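Local coordinates for protein succinate dehydrogenase subunit A (Mycolicibacterium smegmatis, PDB 7D6V) that probably oxidises succinate to fumarate as the FAD-bearing subunit of a succinate dehydrogenase, passing the electrons through an iron-sulfur subunit towards a membrane quinone, at residues Y190-G195 / R528-G533; N480-H485 / W534-D539; A470-K475 / V522-G527. One frame throughout, in Å; residues are numbered along the deposited sequence.

Contact 1 of 3, residues Y190-G195 / R528-G533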
ATOM      1  N   TYR A 190      -3.866  14.870 -22.421  1.00 14.84           N
ATOM      2  CA  TYR A 190      -4.959  13.996 -22.816  1.00 14.84           C
ATOM      3  C   TYR A 190      -5.423  13.181 -21.621  1.00 14.84           C
ATOM      4  O   TYR A 190      -4.663  12.933 -20.682  1.00 14.84           O
ATOM      5  CB  TYR A 190      -4.549  13.053 -23.962  1.00 14.84           C
ATOM      6  CG  TYR A 190      -3.428  12.106 -23.604  1.00 14.84           C
ATOM      7  CD1 TYR A 190      -2.106  12.459 -23.812  1.00 14.84           C
ATOM      8  CD2 TYR A 190      -3.691  10.858 -23.058  1.00 14.84           C
ATOM      9  CE1 TYR A 190      -1.081  11.602 -23.484  1.00 14.84           C
ATOM     10  CE2 TYR A 190      -2.673   9.998 -22.724  1.00 14.84           C
ATOM     11  CZ  TYR A 190      -1.370  10.373 -22.942  1.00 14.84           C
ATOM     12  OH  TYR A 190      -0.346   9.518 -22.614  1.00 14.84           O
ATOM     13  N   TYR A 191      -6.681  12.764 -21.674  1.00 15.55           N
ATOM     14  CA  TYR A 191      -7.217  11.813 -20.712  1.00 15.55           C
ATOM     15  C   TYR A 191      -6.841  10.404 -21.138  1.00 15.55           C
ATOM     16  O   TYR A 191      -7.029  10.029 -22.297  1.00 15.55           O
ATOM     17  CB  TYR A 191      -8.735  11.940 -20.620  1.00 15.55           C
ATOM     18  CG  TYR A 191      -9.225  13.198 -19.948  1.00 15.55           C
ATOM     19  CD1 TYR A 191      -9.848  14.198 -20.678  1.00 15.55           C
ATOM     20  CD2 TYR A 191      -9.086  13.376 -18.582  1.00 15.55           C
ATOM     21  CE1 TYR A 191     -10.303  15.343 -20.072  1.00 15.55           C
ATOM     22  CE2 TYR A 191      -9.540  14.518 -17.966  1.00 15.55           C
ATOM     23  CZ  TYR A 191     -10.149  15.497 -18.716  1.00 15.55           C
ATOM     24  OH  TYR A 191     -10.605  16.639 -18.105  1.00 15.55           O
ATOM     25  N   ARG A 192      -6.306   9.621 -20.201  1.00 16.16           N
ATOM     26  CA  ARG A 192      -5.955   8.244 -20.527  1.00 16.16           C
ATOM     27  C   ARG A 192      -7.188   7.435 -20.895  1.00 16.16           C
ATOM     28  O   ARG A 192      -7.163   6.660 -21.854  1.00 16.16           O
ATOM     29  CB  ARG A 192      -5.219   7.589 -19.361  1.00 16.16           C
ATOM     30  CG  ARG A 192      -3.835   8.133 -19.100  1.00 16.16           C
ATOM     31  CD  ARG A 192      -3.087   7.234 -18.138  1.00 16.16           C
ATOM     32  NE  ARG A 192      -2.541   6.062 -18.810  1.00 16.16           N
ATOM     33  CZ  ARG A 192      -2.225   4.928 -18.198  1.00 16.16           C
ATOM     34  NH1 ARG A 192      -2.402   4.805 -16.892  1.00 16.16           N
ATOM     35  NH2 ARG A 192      -1.734   3.914 -18.893  1.00 16.16           N
ATOM     36  N   GLU A 193      -8.287   7.625 -20.165  1.00 16.96           N
ATOM     37  CA  GLU A 193      -9.463   6.779 -20.343  1.00 16.96           C
ATOM     38  C   GLU A 193     -10.059   6.925 -21.739  1.00 16.96           C
ATOM     39  O   GLU A 193     -10.406   5.931 -22.384  1.00 16.96           O
ATOM     40  CB  GLU A 193     -10.507   7.114 -19.281  1.00 16.96           C
ATOM     41  CG  GLU A 193     -11.901   6.619 -19.611  1.00 16.96           C
ATOM     42  CD  GLU A 193     -12.956   7.205 -18.701  1.00 16.96           C
ATOM     43  OE1 GLU A 193     -12.620   8.108 -17.909  1.00 16.96           O
ATOM     44  OE2 GLU A 193     -14.119   6.759 -18.774  1.00 16.96           O
ATOM     45  N   THR A 194     -10.186   8.158 -22.224  1.00 16.10           N
ATOM     46  CA  THR A 194     -10.889   8.417 -23.471  1.00 16.10           C
ATOM     47  C   THR A 194      -9.990   8.867 -24.611  1.00 16.10           C
ATOM     48  O   THR A 194     -10.413   8.797 -25.768  1.00 16.10           O
ATOM     49  CB  THR A 194     -11.976   9.481 -23.259  1.00 16.10           C
ATOM     50  OG1 THR A 194     -11.407  10.627 -22.617  1.00 16.10           O
ATOM     51  CG2 THR A 194     -13.092   8.933 -22.394  1.00 16.10           C
ATOM     52  N   GLY A 195      -8.774   9.321 -24.322  1.00 16.19           N
ATOM     53  CA  GLY A 195      -7.916   9.856 -25.355  1.00 16.19           C
ATOM     54  C   GLY A 195      -8.271  11.249 -25.814  1.00 16.19           C
ATOM     55  O   GLY A 195      -7.758  11.693 -26.846  1.00 16.19           O
ATOM     56  N   ARG A 528      -7.784   5.490 -29.565  1.00 17.60           N
ATOM     57  CA  ARG A 528      -7.365   6.414 -28.522  1.00 17.60           C
ATOM     58  C   ARG A 528      -7.925   6.066 -27.153  1.00 17.60           C
ATOM     59  O   ARG A 528      -7.651   6.784 -26.189  1.00 17.60           O
ATOM     60  CB  ARG A 528      -7.762   7.845 -28.899  1.00 17.60           C
ATOM     61  CG  ARG A 528      -6.759   8.539 -29.794  1.00 17.60           C
ATOM     62  CD  ARG A 528      -7.395   9.666 -30.575  1.00 17.60           C
ATOM     63  NE  ARG A 528      -7.728  10.801 -29.723  1.00 17.60           N
ATOM     64  CZ  ARG A 528      -8.146  11.977 -30.177  1.00 17.60           C
ATOM     65  NH1 ARG A 528      -8.432  12.953 -29.332  1.00 17.60           N
ATOM     66  NH2 ARG A 528      -8.277  12.172 -31.480  1.00 17.60           N
ATOM     67  N   VAL A 529      -8.687   4.983 -27.032  1.00 17.30           N
ATOM     68  CA  VAL A 529      -9.337   4.637 -25.774  1.00 17.30           C
ATOM     69  C   VAL A 529      -8.338   3.833 -24.947  1.00 17.30           C
ATOM     70  O   VAL A 529      -8.157   2.632 -25.151  1.00 17.30           O
ATOM     71  CB  VAL A 529     -10.643   3.876 -26.002  1.00 17.30           C
ATOM     72  CG1 VAL A 529     -11.227   3.406 -24.678  1.00 17.30           C
ATOM     73  CG2 VAL A 529     -11.629   4.751 -26.743  1.00 17.30           C
ATOM     74  N   PHE A 530      -7.697   4.521 -24.008  1.00 16.56           N
ATOM     75  CA  PHE A 530      -6.727   3.995 -23.043  1.00 16.56           C
ATOM     76  C   PHE A 530      -5.775   3.012 -23.728  1.00 16.56           C
ATOM     77  O   PHE A 530      -5.763   1.813 -23.461  1.00 16.56           O
ATOM     78  CB  PHE A 530      -7.433   3.361 -21.840  1.00 16.56           C
ATOM     79  CG  PHE A 530      -6.494   2.883 -20.767  1.00 16.56           C
ATOM     80  CD1 PHE A 530      -5.907   3.806 -19.921  1.00 16.56           C
ATOM     81  CD2 PHE A 530      -6.164   1.559 -20.615  1.00 16.56           C
ATOM     82  CE1 PHE A 530      -5.045   3.411 -18.932  1.00 16.56           C
ATOM     83  CE2 PHE A 530      -5.283   1.162 -19.633  1.00 16.56           C
ATOM     84  CZ  PHE A 530      -4.728   2.090 -18.790  1.00 16.56           C
ATOM     85  N   ASN A 531      -5.008   3.547 -24.679  1.00 16.18           N
ATOM     86  CA  ASN A 531      -4.110   2.766 -25.517  1.00 16.18           C
ATOM     87  C   ASN A 531      -2.685   2.883 -24.989  1.00 16.18           C
ATOM     88  O   ASN A 531      -2.004   3.880 -25.275  1.00 16.18           O
ATOM     89  CB  ASN A 531      -4.190   3.254 -26.966  1.00 16.18           C
ATOM     90  CG  ASN A 531      -3.517   2.316 -27.939  1.00 16.18           C
ATOM     91  OD1 ASN A 531      -2.774   1.424 -27.546  1.00 16.18           O
ATOM     92  ND2 ASN A 531      -3.765   2.525 -29.223  1.00 16.18           N
ATOM     93  N   PRO A 532      -2.186   1.910 -24.222  1.00 16.10           N
ATOM     94  CA  PRO A 532      -0.848   2.058 -23.626  1.00 16.10           C
ATOM     95  C   PRO A 532       0.290   2.061 -24.633  1.00 16.10           C
ATOM     96  O   PRO A 532       1.363   2.584 -24.311  1.00 16.10           O
ATOM     97  CB  PRO A 532      -0.746   0.859 -22.676  1.00 16.10           C
ATOM     98  CG  PRO A 532      -1.768  -0.096 -23.146  1.00 16.10           C
ATOM     99  CD  PRO A 532      -2.861   0.680 -23.781  1.00 16.10           C
ATOM    100  N   GLY A 533       0.107   1.503 -25.830  1.00 15.58           N
ATOM    101  CA  GLY A 533       1.135   1.631 -26.849  1.00 15.58           C
ATOM    102  C   GLY A 533       1.288   3.063 -27.323  1.00 15.58           C
ATOM    103  O   GLY A 533       2.405   3.553 -27.512  1.00 15.58           O
TER
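Phe530 sets its CE1 over one face of the Arg192 guanidinium, while Arg528 reaches back with its own guanidinium to the carbonyl of Gly195, so the two segments exchange arginines in opposite directions. At the first site the planes of guanidinium and phenyl ring are inclined by 50°, neither stacked flat nor perpendicular. Phe530 CE1 sits over the centre of that guanidinium face and lies 3.3 Å from Arg192 CZ. A bend in the arginine chain at chi3 (80°) brings NE, CZ and NH2 all close to that corner of the ring, and the nearer part of the chain follows, with Arg192 CB 3.9 Å from Phe530 CD1. Beyond the ring, the guanidinium also touches His535, and NH1 has a long, weak ion pair with Glu171.

The second site is polar and side-on. Arg528 NH1 and NE both donate to Gly195 O, at 2.9 and 3.0 Å, with the acceptor lying in the guanidinium plane. The N-H...O angle from NH1 is 150°. Both nitrogens approach from the same face of the Gly195 carbonyl, NE standing well above its plane. This double grip on one oxygen fixes the rotation of the Arg528 guanidinium. Between the two sites the backbones come together, with Phe530 CA 3.0 Å from Arg192 O in a CA-H...O contact and Val529 CG1 beside Glu193 O.

Gly195 N is bonded to Tyr191 O at 2.8 Å, closing the turn that presents the gripped carbonyl. Met98 and Ala49 of the iron-sulfur subunit pack on Glu193 and Phe530, respectively. The contact thus joins the beta-hairpin loop between strands 184-191 and 197-200, in the FAD-binding part of the flavoprotein, to the lead-in of helix 532-556, whose N-cap is Asn531.

Contact 2 of 3, residues N480-H485 / W534-D539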
ATOM      1  N   ASN A 480       7.865  -0.450 -33.731  1.00 20.91           N
ATOM      2  CA  ASN A 480       7.086  -0.788 -32.546  1.00 20.91           C
ATOM      3  C   ASN A 480       7.586   0.015 -31.350  1.00 20.91           C
ATOM      4  O   ASN A 480       8.794   0.043 -31.095  1.00 20.91           O
ATOM      5  CB  ASN A 480       7.183  -2.282 -32.255  1.00 20.91           C
ATOM      6  CG  ASN A 480       6.103  -2.762 -31.313  1.00 20.91           C
ATOM      7  OD1 ASN A 480       6.275  -2.754 -30.099  1.00 20.91           O
ATOM      8  ND2 ASN A 480       4.980  -3.189 -31.872  1.00 20.91           N
ATOM      9  N   PRO A 481       6.701   0.695 -30.614  1.00 19.65           N
ATOM     10  CA  PRO A 481       7.166   1.460 -29.442  1.00 19.65           C
ATOM     11  C   PRO A 481       7.866   0.611 -28.397  1.00 19.65           C
ATOM     12  O   PRO A 481       8.846   1.061 -27.791  1.00 19.65           O
ATOM     13  CB  PRO A 481       5.871   2.076 -28.891  1.00 19.65           C
ATOM     14  CG  PRO A 481       4.890   1.999 -29.999  1.00 19.65           C
ATOM     15  CD  PRO A 481       5.249   0.809 -30.816  1.00 19.65           C
ATOM     16  N   TYR A 482       7.383  -0.612 -28.165  1.00 18.28           N
ATOM     17  CA  TYR A 482       7.975  -1.469 -27.145  1.00 18.28           C
ATOM     18  C   TYR A 482       9.393  -1.878 -27.518  1.00 18.28           C
ATOM     19  O   TYR A 482      10.284  -1.908 -26.660  1.00 18.28           O
ATOM     20  CB  TYR A 482       7.094  -2.700 -26.931  1.00 18.28           C
ATOM     21  CG  TYR A 482       5.723  -2.383 -26.381  1.00 18.28           C
ATOM     22  CD1 TYR A 482       5.494  -2.342 -25.016  1.00 18.28           C
ATOM     23  CD2 TYR A 482       4.657  -2.123 -27.228  1.00 18.28           C
ATOM     24  CE1 TYR A 482       4.248  -2.054 -24.509  1.00 18.28           C
ATOM     25  CE2 TYR A 482       3.405  -1.831 -26.728  1.00 18.28           C
ATOM     26  CZ  TYR A 482       3.207  -1.799 -25.369  1.00 18.28           C
ATOM     27  OH  TYR A 482       1.964  -1.511 -24.864  1.00 18.28           O
ATOM     28  N   THR A 483       9.622  -2.188 -28.795  1.00 19.95           N
ATOM     29  CA  THR A 483      10.959  -2.545 -29.254  1.00 19.95           C
ATOM     30  C   THR A 483      11.929  -1.384 -29.082  1.00 19.95           C
ATOM     31  O   THR A 483      13.055  -1.562 -28.595  1.00 19.95           O
ATOM     32  CB  THR A 483      10.896  -2.993 -30.716  1.00 19.95           C
ATOM     33  OG1 THR A 483      10.198  -4.239 -30.801  1.00 19.95           O
ATOM     34  CG2 THR A 483      12.289  -3.157 -31.296  1.00 19.95           C
ATOM     35  N   LEU A 484      11.504  -0.177 -29.463  1.00 20.01           N
ATOM     36  CA  LEU A 484      12.354   0.997 -29.308  1.00 20.01           C
ATOM     37  C   LEU A 484      12.656   1.263 -27.840  1.00 20.01           C
ATOM     38  O   LEU A 484      13.792   1.599 -27.480  1.00 20.01           O
ATOM     39  CB  LEU A 484      11.682   2.217 -29.936  1.00 20.01           C
ATOM     40  CG  LEU A 484      11.770   2.425 -31.448  1.00 20.01           C
ATOM     41  CD1 LEU A 484      10.767   3.477 -31.884  1.00 20.01           C
ATOM     42  CD2 LEU A 484      13.162   2.820 -31.874  1.00 20.01           C
ATOM     43  N   HIS A 485      11.645   1.127 -26.979  1.00 19.40           N
ATOM     44  CA  HIS A 485      11.851   1.343 -25.553  1.00 19.40           C
ATOM     45  C   HIS A 485      12.850   0.345 -24.983  1.00 19.40           C
ATOM     46  O   HIS A 485      13.728   0.714 -24.195  1.00 19.40           O
ATOM     47  CB  HIS A 485      10.519   1.252 -24.813  1.00 19.40           C
ATOM     48  CG  HIS A 485      10.622   1.540 -23.349  1.00 19.40           C
ATOM     49  ND1 HIS A 485       9.792   0.958 -22.417  1.00 19.40           N
ATOM     50  CD2 HIS A 485      11.455   2.351 -22.657  1.00 19.40           C
ATOM     51  CE1 HIS A 485      10.108   1.397 -21.213  1.00 19.40           C
ATOM     52  NE2 HIS A 485      11.115   2.243 -21.331  1.00 19.40           N
ATOM     53  N   TRP A 534       0.165   3.758 -27.495  1.00 15.99           N
ATOM     54  CA  TRP A 534       0.192   5.179 -27.817  1.00 15.99           C
ATOM     55  C   TRP A 534       0.842   5.983 -26.697  1.00 15.99           C
ATOM     56  O   TRP A 534       1.636   6.898 -26.952  1.00 15.99           O
ATOM     57  CB  TRP A 534      -1.237   5.650 -28.089  1.00 15.99           C
ATOM     58  CG  TRP A 534      -1.404   7.105 -28.362  1.00 15.99           C
ATOM     59  CD1 TRP A 534      -0.611   7.890 -29.137  1.00 15.99           C
ATOM     60  CD2 TRP A 534      -2.455   7.945 -27.879  1.00 15.99           C
ATOM     61  NE1 TRP A 534      -1.094   9.173 -29.158  1.00 15.99           N
ATOM     62  CE2 TRP A 534      -2.228   9.233 -28.392  1.00 15.99           C
ATOM     63  CE3 TRP A 534      -3.566   7.733 -27.058  1.00 15.99           C
ATOM     64  CZ2 TRP A 534      -3.067  10.307 -28.112  1.00 15.99           C
ATOM     65  CZ3 TRP A 534      -4.396   8.803 -26.779  1.00 15.99           C
ATOM     66  CH2 TRP A 534      -4.143  10.071 -27.305  1.00 15.99           C
ATOM     67  N   HIS A 535       0.524   5.646 -25.446  1.00 15.62           N
ATOM     68  CA  HIS A 535       1.115   6.341 -24.309  1.00 15.62           C
ATOM     69  C   HIS A 535       2.623   6.136 -24.260  1.00 15.62           C
ATOM     70  O   HIS A 535       3.377   7.074 -23.974  1.00 15.62           O
ATOM     71  CB  HIS A 535       0.465   5.860 -23.013  1.00 15.62           C
ATOM     72  CG  HIS A 535      -1.029   5.955 -23.013  1.00 15.62           C
ATOM     73  ND1 HIS A 535      -1.820   5.245 -22.136  1.00 15.62           N
ATOM     74  CD2 HIS A 535      -1.877   6.676 -23.783  1.00 15.62           C
ATOM     75  CE1 HIS A 535      -3.091   5.523 -22.367  1.00 15.62           C
ATOM     76  NE2 HIS A 535      -3.151   6.390 -23.360  1.00 15.62           N
ATOM     77  N   LEU A 536       3.082   4.913 -24.530  1.00 16.17           N
ATOM     78  CA  LEU A 536       4.515   4.647 -24.570  1.00 16.17           C
ATOM     79  C   LEU A 536       5.186   5.409 -25.706  1.00 16.17           C
ATOM     80  O   LEU A 536       6.291   5.942 -25.540  1.00 16.17           O
ATOM     81  CB  LEU A 536       4.761   3.146 -24.707  1.00 16.17           C
ATOM     82  CG  LEU A 536       6.212   2.677 -24.647  1.00 16.17           C
ATOM     83  CD1 LEU A 536       6.884   3.185 -23.386  1.00 16.17           C
ATOM     84  CD2 LEU A 536       6.280   1.169 -24.722  1.00 16.17           C
ATOM     85  N   ALA A 537       4.534   5.467 -26.869  1.00 16.87           N
ATOM     86  CA  ALA A 537       5.080   6.226 -27.987  1.00 16.87           C
ATOM     87  C   ALA A 537       5.211   7.701 -27.638  1.00 16.87           C
ATOM     88  O   ALA A 537       6.155   8.369 -28.077  1.00 16.87           O
ATOM     89  CB  ALA A 537       4.203   6.045 -29.222  1.00 16.87           C
ATOM     90  N   ILE A 538       4.269   8.232 -26.861  1.00 17.02           N
ATOM     91  CA  ILE A 538       4.368   9.626 -26.441  1.00 17.02           C
ATOM     92  C   ILE A 538       5.497   9.809 -25.428  1.00 17.02           C
ATOM     93  O   ILE A 538       6.274  10.764 -25.517  1.00 17.02           O
ATOM     94  CB  ILE A 538       3.019  10.116 -25.886  1.00 17.02           C
ATOM     95  CG1 ILE A 538       1.967  10.134 -26.991  1.00 17.02           C
ATOM     96  CG2 ILE A 538       3.156  11.500 -25.282  1.00 17.02           C
ATOM     97  CD1 ILE A 538       0.557  10.253 -26.472  1.00 17.02           C
ATOM     98  N   ASP A 539       5.604   8.901 -24.453  1.00 18.31           N
ATOM     99  CA  ASP A 539       6.648   8.999 -23.433  1.00 18.31           C
ATOM    100  C   ASP A 539       8.053   8.839 -24.002  1.00 18.31           C
ATOM    101  O   ASP A 539       9.020   9.320 -23.391  1.00 18.31           O
ATOM    102  CB  ASP A 539       6.432   7.942 -22.349  1.00 18.31           C
ATOM    103  CG  ASP A 539       5.170   8.173 -21.548  1.00 18.31           C
ATOM    104  OD1 ASP A 539       4.860   9.344 -21.240  1.00 18.31           O
ATOM    105  OD2 ASP A 539       4.495   7.179 -21.208  1.00 18.31           O
TER
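The backbone bond from His485 N to Pro481 O, 2.9 Å long, belongs to the first turn of helix 481-495, and the two residues it joins both turn towards Leu536 of helix 532-556. This is helix-helix packing in the helical C-terminal part of the flavoprotein: the axes of the two short segments run in broadly the same direction, 40° apart, and come within 9.5 Å of each other. The interface between them is apolar.

Leu536 carries the contact, and its two methyl branches part company. With CG anti to the backbone N (chi1 -175°), the side chain reaches out towards the other helix. There CD2 settles over one face of the Tyr482 ring, nearer the rim than the middle, in a CH-pi contact 3.9 Å from the ring centroid. CD1 turns the other way, towards the imidazole of His485, and makes an off-centre CH-pi contact. Neither aromatic residue spends its polar end here: Tyr482 OH is hydrogen-bonded to Pro46 O of the iron-sulfur subunit, and His485 NE2 to Lys214 O. Those outside bonds probably help to hold the rings between which Leu536 is placed, and the first links helix 481-495 to the iron-sulfur subunit.

Asn480 caps the start of helix 481-495 by accepting a weak bond from Tyr482 N at OD1, 3.1 Å long. Next to it, the Pro481 ring faces the partner helix where the backbones come nearest. Pro481 CB is 4.3 Å from Leu536 CD2, and Pro481 CG meets the methyl CB of Ala537 at 4.2 Å.

Contact 3 of 3, residues A470-K475 / V522-G527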
ATOM      1  N   ALA A 470       0.505  12.212 -34.264  1.00 20.88           N
ATOM      2  CA  ALA A 470       1.393  11.701 -35.307  1.00 20.88           C
ATOM      3  C   ALA A 470       1.620  10.190 -35.274  1.00 20.88           C
ATOM      4  O   ALA A 470       1.662   9.584 -36.358  1.00 20.88           O
ATOM      5  CB  ALA A 470       2.732  12.448 -35.245  1.00 20.88           C
ATOM      6  N   PRO A 471       1.794   9.526 -34.123  1.00 20.45           N
ATOM      7  CA  PRO A 471       2.068   8.079 -34.152  1.00 20.45           C
ATOM      8  C   PRO A 471       0.940   7.212 -34.695  1.00 20.45           C
ATOM      9  O   PRO A 471       1.103   5.989 -34.735  1.00 20.45           O
ATOM     10  CB  PRO A 471       2.340   7.741 -32.675  1.00 20.45           C
ATOM     11  CG  PRO A 471       1.869   8.911 -31.903  1.00 20.45           C
ATOM     12  CD  PRO A 471       2.062  10.082 -32.788  1.00 20.45           C
ATOM     13  N   PHE A 472      -0.193   7.773 -35.115  1.00 20.79           N
ATOM     14  CA  PHE A 472      -1.284   6.970 -35.652  1.00 20.79           C
ATOM     15  C   PHE A 472      -1.274   6.868 -37.172  1.00 20.79           C
ATOM     16  O   PHE A 472      -2.067   6.103 -37.726  1.00 20.79           O
ATOM     17  CB  PHE A 472      -2.637   7.523 -35.190  1.00 20.79           C
ATOM     18  CG  PHE A 472      -3.018   7.110 -33.800  1.00 20.79           C
ATOM     19  CD1 PHE A 472      -3.187   8.054 -32.802  1.00 20.79           C
ATOM     20  CD2 PHE A 472      -3.212   5.779 -33.490  1.00 20.79           C
ATOM     21  CE1 PHE A 472      -3.541   7.675 -31.525  1.00 20.79           C
ATOM     22  CE2 PHE A 472      -3.563   5.396 -32.214  1.00 20.79           C
ATOM     23  CZ  PHE A 472      -3.728   6.345 -31.231  1.00 20.79           C
ATOM     24  N   GLU A 473      -0.412   7.608 -37.854  1.00 25.61           N
ATOM     25  CA  GLU A 473      -0.332   7.504 -39.302  1.00 25.61           C
ATOM     26  C   GLU A 473       0.521   6.300 -39.707  1.00 25.61           C
ATOM     27  O   GLU A 473       1.375   5.851 -38.938  1.00 25.61           O
ATOM     28  CB  GLU A 473       0.245   8.783 -39.895  1.00 25.61           C
ATOM     29  CG  GLU A 473      -0.217  10.044 -39.191  1.00 25.61           C
ATOM     30  CD  GLU A 473      -1.660  10.391 -39.505  1.00 25.61           C
ATOM     31  OE1 GLU A 473      -2.039  10.351 -40.694  1.00 25.61           O
ATOM     32  OE2 GLU A 473      -2.418  10.702 -38.562  1.00 25.61           O
ATOM     33  N   PRO A 474       0.295   5.753 -40.910  1.00 27.00           N
ATOM     34  CA  PRO A 474       0.959   4.487 -41.279  1.00 27.00           C
ATOM     35  C   PRO A 474       2.471   4.471 -41.112  1.00 27.00           C
ATOM     36  O   PRO A 474       3.010   3.488 -40.589  1.00 27.00           O
ATOM     37  CB  PRO A 474       0.549   4.320 -42.745  1.00 27.00           C
ATOM     38  CG  PRO A 474      -0.793   4.934 -42.813  1.00 27.00           C
ATOM     39  CD  PRO A 474      -0.774   6.105 -41.861  1.00 27.00           C
ATOM     40  N   LYS A 475       3.173   5.524 -41.540  1.00 25.67           N
ATOM     41  CA  LYS A 475       4.609   5.669 -41.292  1.00 25.67           C
ATOM     42  C   LYS A 475       5.384   4.458 -41.820  1.00 25.67           C
ATOM     43  O   LYS A 475       5.887   3.630 -41.059  1.00 25.67           O
ATOM     44  CB  LYS A 475       4.896   5.894 -39.803  1.00 25.67           C
ATOM     45  CG  LYS A 475       4.922   7.348 -39.388  1.00 25.67           C
ATOM     46  CD  LYS A 475       4.765   7.491 -37.891  1.00 25.67           C
ATOM     47  CE  LYS A 475       4.803   8.950 -37.470  1.00 25.67           C
ATOM     48  NZ  LYS A 475       5.161   9.111 -36.032  1.00 25.67           N
ATOM     49  N   VAL A 522       7.667   5.622 -35.642  1.00 21.98           N
ATOM     50  CA  VAL A 522       6.921   4.821 -34.680  1.00 21.98           C
ATOM     51  C   VAL A 522       5.444   4.824 -35.055  1.00 21.98           C
ATOM     52  O   VAL A 522       4.825   5.879 -35.224  1.00 21.98           O
ATOM     53  CB  VAL A 522       7.155   5.321 -33.246  1.00 21.98           C
ATOM     54  CG1 VAL A 522       6.696   6.761 -33.071  1.00 21.98           C
ATOM     55  CG2 VAL A 522       6.450   4.421 -32.255  1.00 21.98           C
ATOM     56  N   THR A 523       4.878   3.632 -35.213  1.00 22.58           N
ATOM     57  CA  THR A 523       3.483   3.462 -35.587  1.00 22.58           C
ATOM     58  C   THR A 523       2.741   2.784 -34.446  1.00 22.58           C
ATOM     59  O   THR A 523       3.235   1.808 -33.873  1.00 22.58           O
ATOM     60  CB  THR A 523       3.349   2.639 -36.869  1.00 22.58           C
ATOM     61  OG1 THR A 523       4.190   3.192 -37.887  1.00 22.58           O
ATOM     62  CG2 THR A 523       1.912   2.646 -37.355  1.00 22.58           C
ATOM     63  N   VAL A 524       1.562   3.300 -34.119  1.00 20.89           N
ATOM     64  CA  VAL A 524       0.737   2.779 -33.038  1.00 20.89           C
ATOM     65  C   VAL A 524      -0.511   2.162 -33.652  1.00 20.89           C
ATOM     66  O   VAL A 524      -1.172   2.785 -34.491  1.00 20.89           O
ATOM     67  CB  VAL A 524       0.376   3.879 -32.026  1.00 20.89           C
ATOM     68  CG1 VAL A 524      -0.728   3.418 -31.105  1.00 20.89           C
ATOM     69  CG2 VAL A 524       1.599   4.275 -31.226  1.00 20.89           C
ATOM     70  N   GLU A 525      -0.825   0.938 -33.241  1.00 23.12           N
ATOM     71  CA  GLU A 525      -1.990   0.216 -33.730  1.00 23.12           C
ATOM     72  C   GLU A 525      -3.124   0.338 -32.721  1.00 23.12           C
ATOM     73  O   GLU A 525      -2.912   0.161 -31.519  1.00 23.12           O
ATOM     74  CB  GLU A 525      -1.658  -1.257 -33.974  1.00 23.12           C
ATOM     75  CG  GLU A 525      -0.219  -1.518 -34.391  1.00 23.12           C
ATOM     76  CD  GLU A 525       0.116  -0.925 -35.746  1.00 23.12           C
ATOM     77  OE1 GLU A 525      -0.796  -0.823 -36.594  1.00 23.12           O
ATOM     78  OE2 GLU A 525       1.291  -0.564 -35.964  1.00 23.12           O
ATOM     79  N   GLY A 526      -4.320   0.644 -33.212  1.00 20.92           N
ATOM     80  CA  GLY A 526      -5.478   0.748 -32.348  1.00 20.92           C
ATOM     81  C   GLY A 526      -6.107   2.125 -32.354  1.00 20.92           C
ATOM     82  O   GLY A 526      -5.920   2.897 -33.297  1.00 20.92           O
ATOM     83  N   GLY A 527      -6.858   2.445 -31.304  1.00 18.90           N
ATOM     84  CA  GLY A 527      -7.503   3.739 -31.214  1.00 18.90           C
ATOM     85  C   GLY A 527      -6.956   4.594 -30.092  1.00 18.90           C
ATOM     86  O   GLY A 527      -5.797   4.448 -29.700  1.00 18.90           O
TER
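Pro471 O receives the amide of Val524 at 2.8 Å, with Val524 N nearly along the C=O axis, and this backbone bond ties the two loops where they run close. Side chains close in around it. Val524 splits its methyls: CG1, anti to the backbone N (chi1 167°), meets the Phe472 ring at CE2, 3.6 Å away, whereas CG2 packs against Pro471 CB at 3.8 Å. The far end of the same ring lies by the Gly526 and Gly527 carbonyls.

Further along, Thr523 OG1 donates to Pro474 O over 3.0 Å, coming from above the carbonyl plane, while its CG2 rests against Glu473 O. Lys475 runs extended alongside Val522, both side chains pointing the same way, and its NZ makes a weak bond to Val522 O at 3.3 Å.

In the next shell, the 3-10 turn closed by Glu473 N to Ala470 O probably helps to orient the Pro471 carbonyl, and a backbone bond between Thr523 and Glu479 continues the pairing of the loops. Asn531 ND2 bonds to Gly527 O, holding the glycine end beside Phe472. The contact thereby ties the loop between helices 458-469 and 481-495 to the loop between helices 502-518 and 532-556, with Trp534 of the last helix packed against Pro471 and Val524, and Ala537 against Val522 and Val524.

In the fold
The three contacts cluster on one side of the chain's centre, with centres 11 to 14 Å apart, around the start of helix 532-556. Contacts 1 and 2 both use that helix, and contact 3 joins the loop before that helix to the loop before helix 481-495. Along the chain, contact 3 is nested within the long excursion closed by contact 1, whereas contact 2 alternates with each of the others. Trp534 is common ground, its ring meeting both Tyr190 and Phe472. Together the contacts join the C-terminal helices to a hairpin of the FAD-binding part, and contacts 1 and 2 also touch the iron-sulfur subunit, the probable next carrier of the electrons.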